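PDB 6RN5: CHAD domain protein, which binds copper ions and, as a phosin, probably also binds inorganic polyphosphate through its helical CHAD domain. Local coordinates for residues H348-Q351 against R352-E356; A25-L28 against R29-T33; G176-L179 against D180-T184; D81-W84 against C85-M88; L283-L286 against H287-A290. All blocks are in the same frame, centred on the assembly; numbering follows the deposited sequence.

Overall arrangement
All five are short stretches of about two turns, four inside helices and contact 4 at a helix start. Contact 1, on helix 338-366, is mostly buried and deals in metal: its two histidines serve two copper ions. The others are partly buried, contact 4 with the most exposed residues. Contact 3, on helix 170-198, about 19 Å from contact 1 between centres, is plain packing, leucines inward and polar groups outward. Contacts 2 and 4 lie across the chain's centre from contacts 1 and 3; each pairs an aromatic ring with a flexible side chain, and contact 4 also caps a helix. Contact 5 touches contact 2 through Tyr-27 and Tyr-289, and its arginines and a tyrosine meet two sulfates.

Contact 1: H348-Q351 against R352-E356; sequences HADQ and RHEVE. With CU (copper (II) ion), chain C; CU (copper (II) ion), chain B.
His-348, Ala-349, Asp-350 and Gln-351 offer their carbonyl oxygens in turn to the backbone nitrogens of Arg-352, His-353, Glu-354 and Val-355, in regular alpha-helical bonds such as His-353 N to Ala-349 O at 2.8 Å. The His-348 ring swings out with CG anti to the backbone N (chi1 171°), and its NE2 binds a copper ion at 2.0 Å. Arg-352 runs alongside it. Its CG lies over one face of the imidazole, toward the rim and 3.6 Å from His-348 CE1, a CH-pi contact that backs the ligand ring. The arginine chain then bends twice, carrying its guanidinium to a salt bridge with Asp-274 and another with a sulfate. His-262 and His-271 bind the same copper, so this turn of helix 338-366 supplies one corner of a three-histidine site. One residue beyond Arg-352, His-353 NE2 holds a second copper at 2.5 Å, shared with His-353 of the second subunit, so this metal bridges the dimer. The oxygen of Ala-349 sits over one face of the His-353 ring, 3.2 Å from its CG. On another side of the helix, Gln-351 NE2 donates to Asp-350 OD2 at 2.8 Å, tilted out of the carboxylate plane on its anti side. That same OD2 forms a salt bridge with Arg-118, while Gln-351 OE1 is hydrogen-bonded to Arg-111. A leucine in place of Gln-351 would probably leave Arg-111 NH1 without this acceptor and Asp-350 OD2 without its amide donor. Near the amide, Glu-354 CG comes to 4.1 Å from Gln-351 NE2.

Contact 2: A25-L28 against R29-T33; sequences AGYL and RAQAT
Gln-31 lays its CG over one face of the Tyr-27 ring, one helical turn back, in a CH-pi contact with 4.1 Å from CG to the ring centroid. The glutamine chain bends at chi2 (-59°), which brings its amide back along the ring, with NE2 reaching 3.9 Å from Tyr-27 CE1. Ring and amide planes stand 33° apart, so the two groups cross at a slant and do not stack. Arg-29 makes the other side-chain contact. Bent at chi3, it folds back over the preceding turn, its guanidinium centred above Ala-25 O. From there NH2 touches Ala-25 CB at 3.5 Å and NH1 lies 3.7 Å from Gly-26 CA. Behind these groups is the helical backbone, with Arg-29 N donating to Ala-25 O at 2.9 Å. Thr-33 OG1 adds a second donor to Arg-29 O at 2.9 Å, arriving from the opposite face of the carbonyl to Thr-33 N. Further out, Tyr-27 OH is hydrogen-bonded to Glu-292, and both Tyr-27 and Gln-31 rest on Arg-68 of helix 56-75. Leu-28 and Ala-32 turn to Leu-213, so helix 21-42 is wedged between helices 56-75 and 201-213 of the helical fold. With the guanidinium lying over Ala-25 O, the contact is likely to be an electrostatic attraction between the cation and the carbonyl oxygen, without a directed hydrogen bond between them.

Contact 3: G176-L179 against D180-T184; sequences GALL and DRQLT
Leu-179 and Leu-183, one turn apart, lie on the tightly packed side of this helix. Leu-183 CB lies 3.2 Å from Leu-179 O, but the two side chains barely meet, Leu-183 CD1 standing 4.4 Å from Leu-179 CB; it is mainly the neighbouring helices that pack them. Four residues apart, they leave the same side of the helix, and their like first torsions lean the branches the same way. There they enter the interior: Leu-179 meets Ala-330, Leu-344 and Leu-347, while Leu-183 packs on Tyr-105 and Leu-112. Helix 170-198 is thereby joined to helices 82-120, 305-331 and 338-366. The next strip round is looser. Leu-178, with CG anti to the backbone N (chi1 180°), lies beside Gln-182, pointing the same way, and its CD1 touches Gln-182 NE2 at 3.7 Å. On the outer side Ala-177 and Arg-181 are exposed, and the arginine touches the preceding turn through its CB, 3.5 Å from Ala-177 O, before its chain leads away. Asp-180 touches the turn before it through CB, 3.2 Å from Gly-176 O, then turns off, its side chain also meeting Leu-109. Under all of this the backbone bonds stay regular, Leu-183 N meeting Leu-179 O at 2.8 Å. The chemistry is that of an amphipathic helix: burial of leucine carries the inner side, whereas Gln-182 spends its amide nitrogen on the hydroxyl of Thr-333.

Contact 4: D81-W84 against C85-M88; sequences DTDW and CEGM
Met-88 climbs back over the Trp-84 indole, and each of its atoms meets something on the way. CB starts 3.5 Å from Trp-84 O, the oxygen that also accepts the backbone N-H of Met-88. CG, anti to the carbonyl carbon (chi1 -61°), lies against that same Trp-84 O at 3.1 Å. It is also pressed over one face of the indole, 3.6 Å from Trp-84 CE2, in a CH-pi contact with the five-membered ring, displaced toward its fused CE2 corner. The chain then bends, and SD comes to 3.8 Å from Trp-84 NE1, a Met-aromatic contact with the sulfur standing obliquely to the ring. A second bend takes the terminal CE past the rim, 4.0 Å from Trp-84 CZ2. All this happens in the first two turns of helix 82-120, where Asp-81 is the N-cap. Its OD1 accepts the backbone N-H of Trp-84 at 2.8 Å in an almost straight bond (176°), approached on the anti side and 22° out of the carboxylate plane. The cap thus satisfies an amide that has no helical carbonyl before it, and its negative charge is likely to suit the positive end of the helix dipole. Cys-85 touches the indole as well, with SG 3.8 Å from Trp-84 CE3, oblique to the six-membered ring. Leu-73 of helix 56-75 packs on Trp-84, Cys-85 and Met-88 alike, and Pro-218 touches Trp-84. Toward solvent, Glu-86 extends alongside Thr-82, its CD 3.8 Å from Thr-82 CG2.

Contact 5: L283-L286 against H287-A290; sequences LLRL and HRYA. With SO4 (sulfate ion), chain G; SO4 (sulfate ion), chain F.
Arg-285 runs out past Tyr-289, whose CG is anti to the carbonyl carbon (chi1 -63°), and bends at chi3 (55°), which leaves its CG and CD against the phenol and the guanidinium beyond it. The two side chains lie side by side, guanidinium and ring planes only 7° apart. The touching is done by the arginine's methylenes: CG lies 3.6 Å from Tyr-289 CZ, and CD lies 3.4 Å from Tyr-289 OH. Arg-285 O sits over one face of the same ring, 3.4 Å from Tyr-289 CG. Beyond this the guanidinium of Arg-285 presents its edge to one sulfate, through weak hydrogen bonds such as NH1 to O2 at 3.3 Å. The second sulfate is met by Tyr-289 OH, which donates to O4 at 2.7 Å, and in plane by the edge of Arg-288; the NH2 of that arginine comes so near the same O4 that the distance is doubtful. Tyr-289 OH is also hydrogen-bonded to Arg-67 NE. A phenylalanine at Tyr-289 would probably leave sulfate O4 without its hydroxyl donor and Arg-67 NE without this partner. Arg-64, Arg-67 and Arg-68 of helix 56-75, together with Arg-281, supply further hydrogen bonds to the two sulfates. The sulfates probably come from the crystallisation liquor, but arginines clustered round tetrahedral anions are consistent with the basic, polyphosphate-binding surface of a CHAD domain.

Contact 1: H348-Q351 against R352-E356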
loop_
_atom_site.group_PDB
_atom_site.type_symbol
_atom_site.label_atom_id
_atom_site.label_comp_id
_atom_site.label_asym_id
_atom_site.label_seq_id
_atom_site.Cartn_x
_atom_site.Cartn_y
_atom_site.Cartn_z
ATOM N N HIS A 348 4.556 3.883 -7.946
ATOM C CA HIS A 348 4.765 5.057 -7.110
ATOM C C HIS A 348 4.269 4.830 -5.701
ATOM O O HIS A 348 4.958 5.183 -4.748
ATOM C CB HIS A 348 4.077 6.285 -7.717
ATOM C CG HIS A 348 4.056 7.479 -6.808
ATOM N ND1 HIS A 348 3.020 7.721 -5.931
ATOM C CD2 HIS A 348 4.949 8.489 -6.635
ATOM C CE1 HIS A 348 3.275 8.846 -5.267
ATOM N NE2 HIS A 348 4.447 9.321 -5.671
ATOM N N ALA A 349 3.096 4.220 -5.558
ATOM C CA ALA A 349 2.519 3.971 -4.259
ATOM C C ALA A 349 3.365 2.978 -3.460
ATOM O O ALA A 349 3.694 3.205 -2.273
ATOM C CB ALA A 349 1.092 3.442 -4.421
ATOM N N ASP A 350 3.732 1.886 -4.120
ATOM C CA ASP A 350 4.657 0.939 -3.553
ATOM C C ASP A 350 5.925 1.589 -2.979
ATOM O O ASP A 350 6.335 1.306 -1.838
ATOM C CB ASP A 350 5.081 -0.080 -4.637
ATOM C CG ASP A 350 5.969 -1.148 -4.077
ATOM O OD1 ASP A 350 5.419 -1.986 -3.334
ATOM O OD2 ASP A 350 7.188 -1.138 -4.360
ATOM N N GLN A 351 6.553 2.459 -3.760
ATOM C CA GLN A 351 7.813 3.051 -3.324
ATOM C C GLN A 351 7.551 4.074 -2.210
ATOM O O GLN A 351 8.370 4.229 -1.319
ATOM C CB GLN A 351 8.583 3.645 -4.517
ATOM C CG GLN A 351 8.977 2.561 -5.531
ATOM C CD GLN A 351 9.968 1.600 -4.924
ATOM O OE1 GLN A 351 11.077 2.018 -4.547
ATOM N NE2 GLN A 351 9.553 0.327 -4.743
ATOM N N ARG A 352 6.394 4.723 -2.214
ATOM C CA ARG A 352 6.054 5.588 -1.087
ATOM C C ARG A 352 5.799 4.766 0.174
ATOM O O ARG A 352 6.129 5.206 1.288
ATOM C CB ARG A 352 4.847 6.467 -1.393
ATOM C CG ARG A 352 5.094 7.506 -2.443
ATOM C CD ARG A 352 6.331 8.350 -2.138
ATOM N NE ARG A 352 6.359 9.004 -0.818
ATOM C CZ ARG A 352 7.349 9.792 -0.383
ATOM N NH1 ARG A 352 8.427 10.029 -1.127
ATOM N NH2 ARG A 352 7.267 10.365 0.805
ATOM N N HIS A 353 5.267 3.548 0.008
ATOM C CA HIS A 353 5.137 2.629 1.153
ATOM C C HIS A 353 6.492 2.215 1.686
ATOM O O HIS A 353 6.636 2.092 2.886
ATOM C CB HIS A 353 4.227 1.403 0.855
ATOM C CG HIS A 353 2.833 1.786 0.465
ATOM N ND1 HIS A 353 2.223 2.936 0.930
ATOM C CD2 HIS A 353 1.936 1.196 -0.373
ATOM C CE1 HIS A 353 1.009 3.033 0.404
ATOM N NE2 HIS A 353 0.808 1.989 -0.381
ATOM N N GLU A 354 7.471 2.027 0.808
ATOM C CA GLU A 354 8.849 1.752 1.239
ATOM C C GLU A 354 9.444 2.977 1.949
ATOM O O GLU A 354 10.222 2.831 2.861
ATOM C CB GLU A 354 9.742 1.357 0.072
ATOM C CG GLU A 354 9.367 0.052 -0.625
ATOM C CD GLU A 354 9.752 -1.219 0.161
ATOM O OE1 GLU A 354 10.493 -1.122 1.168
ATOM O OE2 GLU A 354 9.316 -2.329 -0.228
ATOM N N VAL A 355 9.086 4.195 1.559
ATOM C CA VAL A 355 9.616 5.388 2.276
ATOM C C VAL A 355 9.162 5.331 3.736
ATOM O O VAL A 355 9.977 5.407 4.649
ATOM C CB VAL A 355 9.229 6.730 1.588
ATOM C CG1 VAL A 355 9.561 7.942 2.471
ATOM C CG2 VAL A 355 9.932 6.856 0.245
ATOM N N GLU A 356 7.868 5.144 3.946
ATOM C CA GLU A 356 7.307 4.962 5.276
ATOM C C GLU A 356 7.922 3.791 6.043
ATOM O O GLU A 356 8.314 3.949 7.182
ATOM C CB GLU A 356 5.781 4.797 5.211
ATOM C CG GLU A 356 5.017 6.132 5.259
ATOM C CD GLU A 356 5.166 6.892 6.600
ATOM O OE1 GLU A 356 4.929 6.319 7.693
ATOM O OE2 GLU A 356 5.523 8.090 6.580
HETATM CU CU CU C . -0.392 0.703 -2.154
HETATM CU CU CU B . 4.940 11.226 -5.133
#

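Contact 2: A25-L28 against R29-T33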
loop_
_atom_site.group_PDB
_atom_site.type_symbol
_atom_site.label_atom_id
_atom_site.label_comp_id
_atom_site.label_asym_id
_atom_site.label_seq_id
_atom_site.Cartn_x
_atom_site.Cartn_y
_atom_site.Cartn_z
ATOM N N ALA A 25 44.933 15.752 10.792
ATOM C CA ALA A 25 45.812 15.859 9.641
ATOM C C ALA A 25 46.101 14.473 9.072
ATOM O O ALA A 25 46.124 14.306 7.850
ATOM C CB ALA A 25 47.112 16.532 10.002
ATOM N N GLY A 26 46.335 13.512 9.946
ATOM C CA GLY A 26 46.634 12.123 9.511
ATOM C C GLY A 26 45.445 11.578 8.731
ATOM O O GLY A 26 45.618 10.945 7.697
ATOM N N TYR A 27 44.229 11.846 9.202
ATOM C CA TYR A 27 43.027 11.349 8.533
ATOM C C TYR A 27 42.856 11.986 7.156
ATOM O O TYR A 27 42.626 11.249 6.165
ATOM C CB TYR A 27 41.789 11.565 9.391
ATOM C CG TYR A 27 40.515 11.009 8.811
ATOM C CD1 TYR A 27 40.294 9.623 8.720
ATOM C CD2 TYR A 27 39.526 11.875 8.314
ATOM C CE1 TYR A 27 39.097 9.129 8.162
ATOM C CE2 TYR A 27 38.346 11.391 7.753
ATOM C CZ TYR A 27 38.137 10.026 7.683
ATOM O OH TYR A 27 36.943 9.582 7.156
ATOM N N LEU A 28 43.018 13.322 7.079
ATOM C CA LEU A 28 42.954 14.032 5.821
ATOM C C LEU A 28 44.012 13.553 4.809
ATOM O O LEU A 28 43.680 13.312 3.648
ATOM C CB LEU A 28 43.045 15.562 6.012
ATOM C CG LEU A 28 41.779 16.199 6.613
ATOM C CD1 LEU A 28 42.013 17.633 7.055
ATOM C CD2 LEU A 28 40.611 16.131 5.625
ATOM N N ARG A 29 45.267 13.439 5.237
ATOM C CA ARG A 29 46.340 12.913 4.369
ATOM C C ARG A 29 46.019 11.509 3.806
ATOM O O ARG A 29 46.206 11.257 2.620
ATOM C CB ARG A 29 47.719 12.942 5.079
ATOM C CG ARG A 29 48.326 14.352 5.183
ATOM C CD ARG A 29 49.811 14.398 5.610
ATOM N NE ARG A 29 49.937 13.720 6.896
ATOM C CZ ARG A 29 49.971 14.310 8.105
ATOM N NH1 ARG A 29 50.042 13.541 9.201
ATOM N NH2 ARG A 29 49.977 15.651 8.232
ATOM N N ALA A 30 45.506 10.630 4.661
ATOM C CA ALA A 30 45.123 9.283 4.283
ATOM C C ALA A 30 44.009 9.255 3.242
ATOM O O ALA A 30 44.105 8.520 2.261
ATOM C CB ALA A 30 44.661 8.512 5.510
ATOM N N GLN A 31 42.950 10.032 3.465
ATOM C CA GLN A 31 41.862 10.144 2.481
ATOM C C GLN A 31 42.304 10.754 1.156
ATOM O O GLN A 31 41.959 10.231 0.100
ATOM C CB GLN A 31 40.683 10.923 3.065
ATOM C CG GLN A 31 40.030 10.150 4.199
ATOM C CD GLN A 31 39.522 8.786 3.756
ATOM O OE1 GLN A 31 38.852 8.667 2.724
ATOM N NE2 GLN A 31 39.809 7.761 4.536
ATOM N N ALA A 32 43.059 11.849 1.222
ATOM C CA ALA A 32 43.640 12.444 0.053
ATOM C C ALA A 32 44.437 11.442 -0.766
ATOM O O ALA A 32 44.352 11.436 -2.010
ATOM C CB ALA A 32 44.532 13.584 0.447
ATOM N N THR A 33 45.227 10.631 -0.075
ATOM C CA THR A 33 46.012 9.576 -0.712
ATOM C C THR A 33 45.133 8.491 -1.331
ATOM O O THR A 33 45.418 8.061 -2.432
ATOM C CB THR A 33 46.978 8.952 0.294
ATOM O OG1 THR A 33 47.867 9.964 0.687
ATOM C CG2 THR A 33 47.809 7.799 -0.295
#

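Contact 3: G176-L179 against D180-T184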
loop_
_atom_site.group_PDB
_atom_site.type_symbol
_atom_site.label_atom_id
_atom_site.label_comp_id
_atom_site.label_asym_id
_atom_site.label_seq_id
_atom_site.Cartn_x
_atom_site.Cartn_y
_atom_site.Cartn_z
ATOM N N GLY A 176 7.719 -1.201 -17.486
ATOM C CA GLY A 176 9.057 -1.685 -17.303
ATOM C C GLY A 176 9.959 -1.266 -18.426
ATOM O O GLY A 176 11.096 -0.822 -18.207
ATOM N N ALA A 177 9.444 -1.396 -19.636
ATOM C CA ALA A 177 10.187 -1.041 -20.811
ATOM C C ALA A 177 10.352 0.505 -20.926
ATOM O O ALA A 177 11.399 1.021 -21.378
ATOM C CB ALA A 177 9.475 -1.590 -22.030
ATOM N N LEU A 178 9.314 1.232 -20.545
ATOM C CA LEU A 178 9.384 2.698 -20.527
ATOM C C LEU A 178 10.495 3.202 -19.581
ATOM O O LEU A 178 11.328 3.995 -19.952
ATOM C CB LEU A 178 8.027 3.268 -20.133
ATOM C CG LEU A 178 7.933 4.786 -20.067
ATOM C CD1 LEU A 178 8.109 5.377 -21.452
ATOM C CD2 LEU A 178 6.593 5.185 -19.469
ATOM N N LEU A 179 10.501 2.704 -18.361
ATOM C CA LEU A 179 11.507 3.073 -17.386
ATOM C C LEU A 179 12.912 2.589 -17.790
ATOM O O LEU A 179 13.915 3.277 -17.590
ATOM C CB LEU A 179 11.117 2.512 -16.020
ATOM C CG LEU A 179 9.866 3.158 -15.407
ATOM C CD1 LEU A 179 9.338 2.299 -14.292
ATOM C CD2 LEU A 179 10.138 4.557 -14.866
ATOM N N ASP A 180 13.003 1.381 -18.312
ATOM C CA ASP A 180 14.271 0.915 -18.838
ATOM C C ASP A 180 14.844 1.880 -19.900
ATOM O O ASP A 180 16.008 2.264 -19.838
ATOM C CB ASP A 180 14.071 -0.486 -19.413
ATOM C CG ASP A 180 15.362 -1.142 -19.854
ATOM O OD1 ASP A 180 16.427 -0.534 -19.853
ATOM O OD2 ASP A 180 15.302 -2.302 -20.223
ATOM N N ARG A 181 14.008 2.300 -20.852
ATOM C CA ARG A 181 14.417 3.283 -21.840
ATOM C C ARG A 181 14.816 4.604 -21.197
ATOM O O ARG A 181 15.906 5.100 -21.433
ATOM C CB ARG A 181 13.305 3.522 -22.891
ATOM C CG ARG A 181 13.686 4.507 -23.995
ATOM C CD ARG A 181 12.592 4.726 -25.055
ATOM N NE ARG A 181 12.499 6.161 -25.411
ATOM C CZ ARG A 181 13.203 6.815 -26.360
ATOM N NH1 ARG A 181 14.086 6.172 -27.137
ATOM N NH2 ARG A 181 13.009 8.144 -26.538
ATOM N N GLN A 182 13.945 5.173 -20.384
ATOM C CA GLN A 182 14.207 6.475 -19.792
ATOM C C GLN A 182 15.428 6.545 -18.863
ATOM O O GLN A 182 16.252 7.433 -18.955
ATOM C CB GLN A 182 12.963 6.973 -19.081
ATOM C CG GLN A 182 11.853 7.385 -20.064
ATOM C CD GLN A 182 10.644 7.972 -19.341
ATOM O OE1 GLN A 182 10.590 8.005 -18.075
ATOM N NE2 GLN A 182 9.658 8.438 -20.126
ATOM N N LEU A 183 15.523 5.590 -17.970
ATOM C CA LEU A 183 16.632 5.539 -17.035
ATOM C C LEU A 183 17.935 5.109 -17.680
ATOM O O LEU A 183 18.999 5.504 -17.229
ATOM C CB LEU A 183 16.258 4.661 -15.851
ATOM C CG LEU A 183 15.181 5.353 -14.973
ATOM C CD1 LEU A 183 14.528 4.370 -14.010
ATOM C CD2 LEU A 183 15.792 6.504 -14.161
ATOM N N THR A 184 17.869 4.347 -18.749
ATOM C CA THR A 184 19.062 4.006 -19.500
ATOM C C THR A 184 19.634 5.195 -20.226
ATOM O O THR A 184 20.837 5.416 -20.220
ATOM C CB THR A 184 18.781 2.914 -20.525
ATOM O OG1 THR A 184 18.431 1.733 -19.809
ATOM C CG2 THR A 184 20.051 2.599 -21.350
#

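Contact 4: D81-W84 against C85-M88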
loop_
_atom_site.group_PDB
_atom_site.type_symbol
_atom_site.label_atom_id
_atom_site.label_comp_id
_atom_site.label_asym_id
_atom_site.label_seq_id
_atom_site.Cartn_x
_atom_site.Cartn_y
_atom_site.Cartn_z
ATOM N N ASP A 81 42.325 26.309 7.784
ATOM C CA ASP A 81 42.160 27.588 7.064
ATOM C C ASP A 81 40.791 27.722 6.419
ATOM O O ASP A 81 40.390 26.883 5.593
ATOM C CB ASP A 81 43.235 27.686 6.003
ATOM C CG ASP A 81 43.187 28.981 5.234
ATOM O OD1 ASP A 81 42.272 29.229 4.414
ATOM O OD2 ASP A 81 44.121 29.741 5.423
ATOM N N THR A 82 40.079 28.794 6.772
ATOM C CA THR A 82 38.704 28.931 6.381
ATOM C C THR A 82 38.527 29.028 4.863
ATOM O O THR A 82 37.675 28.309 4.307
ATOM C CB THR A 82 38.044 30.121 7.100
ATOM O OG1 THR A 82 37.938 29.800 8.474
ATOM C CG2 THR A 82 36.638 30.362 6.622
ATOM N N ASP A 83 39.299 29.912 4.217
ATOM C CA ASP A 83 39.234 30.112 2.760
ATOM C C ASP A 83 39.508 28.792 2.058
ATOM O O ASP A 83 38.736 28.369 1.203
ATOM C CB ASP A 83 40.262 31.135 2.258
ATOM C CG ASP A 83 40.000 32.538 2.757
ATOM O OD1 ASP A 83 38.845 32.878 3.062
ATOM O OD2 ASP A 83 40.978 33.303 2.848
ATOM N N TRP A 84 40.597 28.134 2.435
ATOM C CA TRP A 84 40.891 26.828 1.871
ATOM C C TRP A 84 39.673 25.863 1.980
ATOM O O TRP A 84 39.222 25.329 0.975
ATOM C CB TRP A 84 42.138 26.287 2.519
ATOM C CG TRP A 84 42.506 24.927 2.055
ATOM C CD1 TRP A 84 43.238 24.588 0.933
ATOM C CD2 TRP A 84 42.215 23.703 2.728
ATOM N NE1 TRP A 84 43.386 23.215 0.868
ATOM C CE2 TRP A 84 42.780 22.657 1.966
ATOM C CE3 TRP A 84 41.503 23.384 3.899
ATOM C CZ2 TRP A 84 42.637 21.329 2.320
ATOM C CZ3 TRP A 84 41.382 22.067 4.254
ATOM C CH2 TRP A 84 41.956 21.045 3.465
ATOM N N CYS A 85 39.085 25.724 3.162
ATOM C CA CYS A 85 37.892 24.883 3.330
ATOM C C CYS A 85 36.758 25.257 2.375
ATOM O O CYS A 85 36.124 24.400 1.751
ATOM C CB CYS A 85 37.333 24.958 4.759
ATOM S SG CYS A 85 38.352 24.106 5.958
ATOM N N GLU A 86 36.507 26.551 2.298
ATOM C CA GLU A 86 35.393 27.076 1.536
ATOM C C GLU A 86 35.619 26.878 0.046
ATOM O O GLU A 86 34.683 26.617 -0.669
ATOM C CB GLU A 86 35.210 28.563 1.847
ATOM C CG GLU A 86 34.721 28.840 3.253
ATOM C CD GLU A 86 34.441 30.332 3.503
ATOM O OE1 GLU A 86 35.070 31.202 2.841
ATOM O OE2 GLU A 86 33.575 30.624 4.357
ATOM N N GLY A 87 36.858 27.033 -0.408
ATOM C CA GLY A 87 37.235 26.698 -1.783
ATOM C C GLY A 87 37.125 25.185 -2.080
ATOM O O GLY A 87 36.587 24.804 -3.116
ATOM N N MET A 88 37.583 24.336 -1.160
ATOM C CA MET A 88 37.585 22.873 -1.381
ATOM C C MET A 88 36.195 22.255 -1.419
ATOM O O MET A 88 35.928 21.405 -2.263
ATOM C CB MET A 88 38.369 22.157 -0.287
ATOM C CG MET A 88 39.841 22.529 -0.170
ATOM S SD MET A 88 40.754 21.850 -1.552
ATOM C CE MET A 88 40.872 20.118 -1.118
#

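Contact 5: L283-L286 against H287-A290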
loop_
_atom_site.group_PDB
_atom_site.type_symbol
_atom_site.label_atom_id
_atom_site.label_comp_id
_atom_site.label_asym_id
_atom_site.label_seq_id
_atom_site.Cartn_x
_atom_site.Cartn_y
_atom_site.Cartn_z
ATOM N N LEU A 283 23.280 14.318 8.085
ATOM C CA LEU A 283 23.866 14.620 9.385
ATOM C C LEU A 283 24.457 13.302 9.962
ATOM O O LEU A 283 25.470 13.293 10.645
ATOM C CB LEU A 283 22.834 15.221 10.340
ATOM C CG LEU A 283 22.385 16.660 10.037
ATOM C CD1 LEU A 283 21.102 17.046 10.765
ATOM C CD2 LEU A 283 23.460 17.693 10.339
ATOM N N LEU A 284 23.802 12.209 9.687
ATOM C CA LEU A 284 24.266 10.923 10.205
ATOM C C LEU A 284 25.601 10.563 9.566
ATOM O O LEU A 284 26.539 10.128 10.223
ATOM C CB LEU A 284 23.201 9.849 10.011
ATOM C CG LEU A 284 23.719 8.432 10.275
ATOM C CD1 LEU A 284 24.204 8.318 11.692
ATOM C CD2 LEU A 284 22.599 7.442 10.037
ATOM N N ARG A 285 25.699 10.819 8.280
ATOM C CA ARG A 285 26.945 10.599 7.577
ATOM C C ARG A 285 28.092 11.478 8.073
ATOM O O ARG A 285 29.217 10.994 8.275
ATOM C CB ARG A 285 26.742 10.741 6.081
ATOM C CG ARG A 285 27.706 9.817 5.373
ATOM C CD ARG A 285 27.370 9.583 3.940
ATOM N NE ARG A 285 27.250 10.834 3.208
ATOM C CZ ARG A 285 26.815 10.906 1.946
ATOM N NH1 ARG A 285 26.518 9.791 1.280
ATOM N NH2 ARG A 285 26.693 12.084 1.344
ATOM N N LEU A 286 27.786 12.759 8.335
ATOM C CA LEU A 286 28.749 13.672 8.938
ATOM C C LEU A 286 29.272 13.114 10.239
ATOM O O LEU A 286 30.471 13.170 10.492
ATOM C CB LEU A 286 28.130 15.075 9.130
ATOM C CG LEU A 286 27.945 15.809 7.786
ATOM C CD1 LEU A 286 27.151 17.145 7.872
ATOM C CD2 LEU A 286 29.311 16.082 7.200
ATOM N N HIS A 287 28.365 12.582 11.053
ATOM C CA HIS A 287 28.703 11.994 12.357
ATOM C C HIS A 287 29.580 10.730 12.164
ATOM O O HIS A 287 30.542 10.544 12.829
ATOM C CB HIS A 287 27.379 11.688 13.137
ATOM C CG HIS A 287 27.562 10.871 14.375
ATOM N ND1 HIS A 287 28.368 11.268 15.424
ATOM C CD2 HIS A 287 27.008 9.691 14.751
ATOM C CE1 HIS A 287 28.306 10.363 16.386
ATOM N NE2 HIS A 287 27.484 9.397 16.004
ATOM N N ARG A 288 29.285 9.918 11.174
ATOM C CA ARG A 288 30.060 8.689 10.992
ATOM C C ARG A 288 31.488 9.008 10.662
ATOM O O ARG A 288 32.397 8.442 11.240
ATOM C CB ARG A 288 29.425 7.811 9.913
ATOM C CG ARG A 288 28.311 6.896 10.469
ATOM C CD ARG A 288 28.450 5.509 9.794
ATOM N NE ARG A 288 28.229 5.736 8.390
ATOM C CZ ARG A 288 29.039 5.513 7.365
ATOM N NH1 ARG A 288 30.197 4.882 7.468
ATOM N NH2 ARG A 288 28.599 5.881 6.171
ATOM N N TYR A 289 31.668 10.000 9.811
ATOM C CA TYR A 289 32.982 10.354 9.309
ATOM C C TYR A 289 33.782 11.119 10.315
ATOM O O TYR A 289 34.996 11.094 10.256
ATOM C CB TYR A 289 32.863 11.180 8.022
ATOM C CG TYR A 289 32.222 10.473 6.855
ATOM C CD1 TYR A 289 32.156 9.079 6.789
ATOM C CD2 TYR A 289 31.743 11.201 5.771
ATOM C CE1 TYR A 289 31.614 8.447 5.684
ATOM C CE2 TYR A 289 31.196 10.579 4.681
ATOM C CZ TYR A 289 31.126 9.203 4.625
ATOM O OH TYR A 289 30.539 8.574 3.508
ATOM N N ALA A 290 33.095 11.805 11.228
ATOM C CA ALA A 290 33.744 12.456 12.361
ATOM C C ALA A 290 34.298 11.415 13.340
ATOM O O ALA A 290 35.440 11.549 13.819
ATOM C CB ALA A 290 32.757 13.417 13.067
HETATM S S SO4 G . 30.365 4.982 3.328
HETATM O O1 SO4 G . 31.246 5.616 2.367
HETATM O O2 SO4 G . 31.220 4.161 4.218
HETATM O O3 SO4 G . 29.382 4.119 2.666
HETATM O O4 SO4 G . 29.612 6.055 4.025
HETATM S S SO4 F . 25.247 10.503 -2.148
HETATM O O1 SO4 F . 26.630 11.056 -2.264
HETATM O O2 SO4 F . 25.321 9.102 -1.716
HETATM O O3 SO4 F . 24.401 11.284 -1.160
HETATM O O4 SO4 F . 24.679 10.512 -3.515
#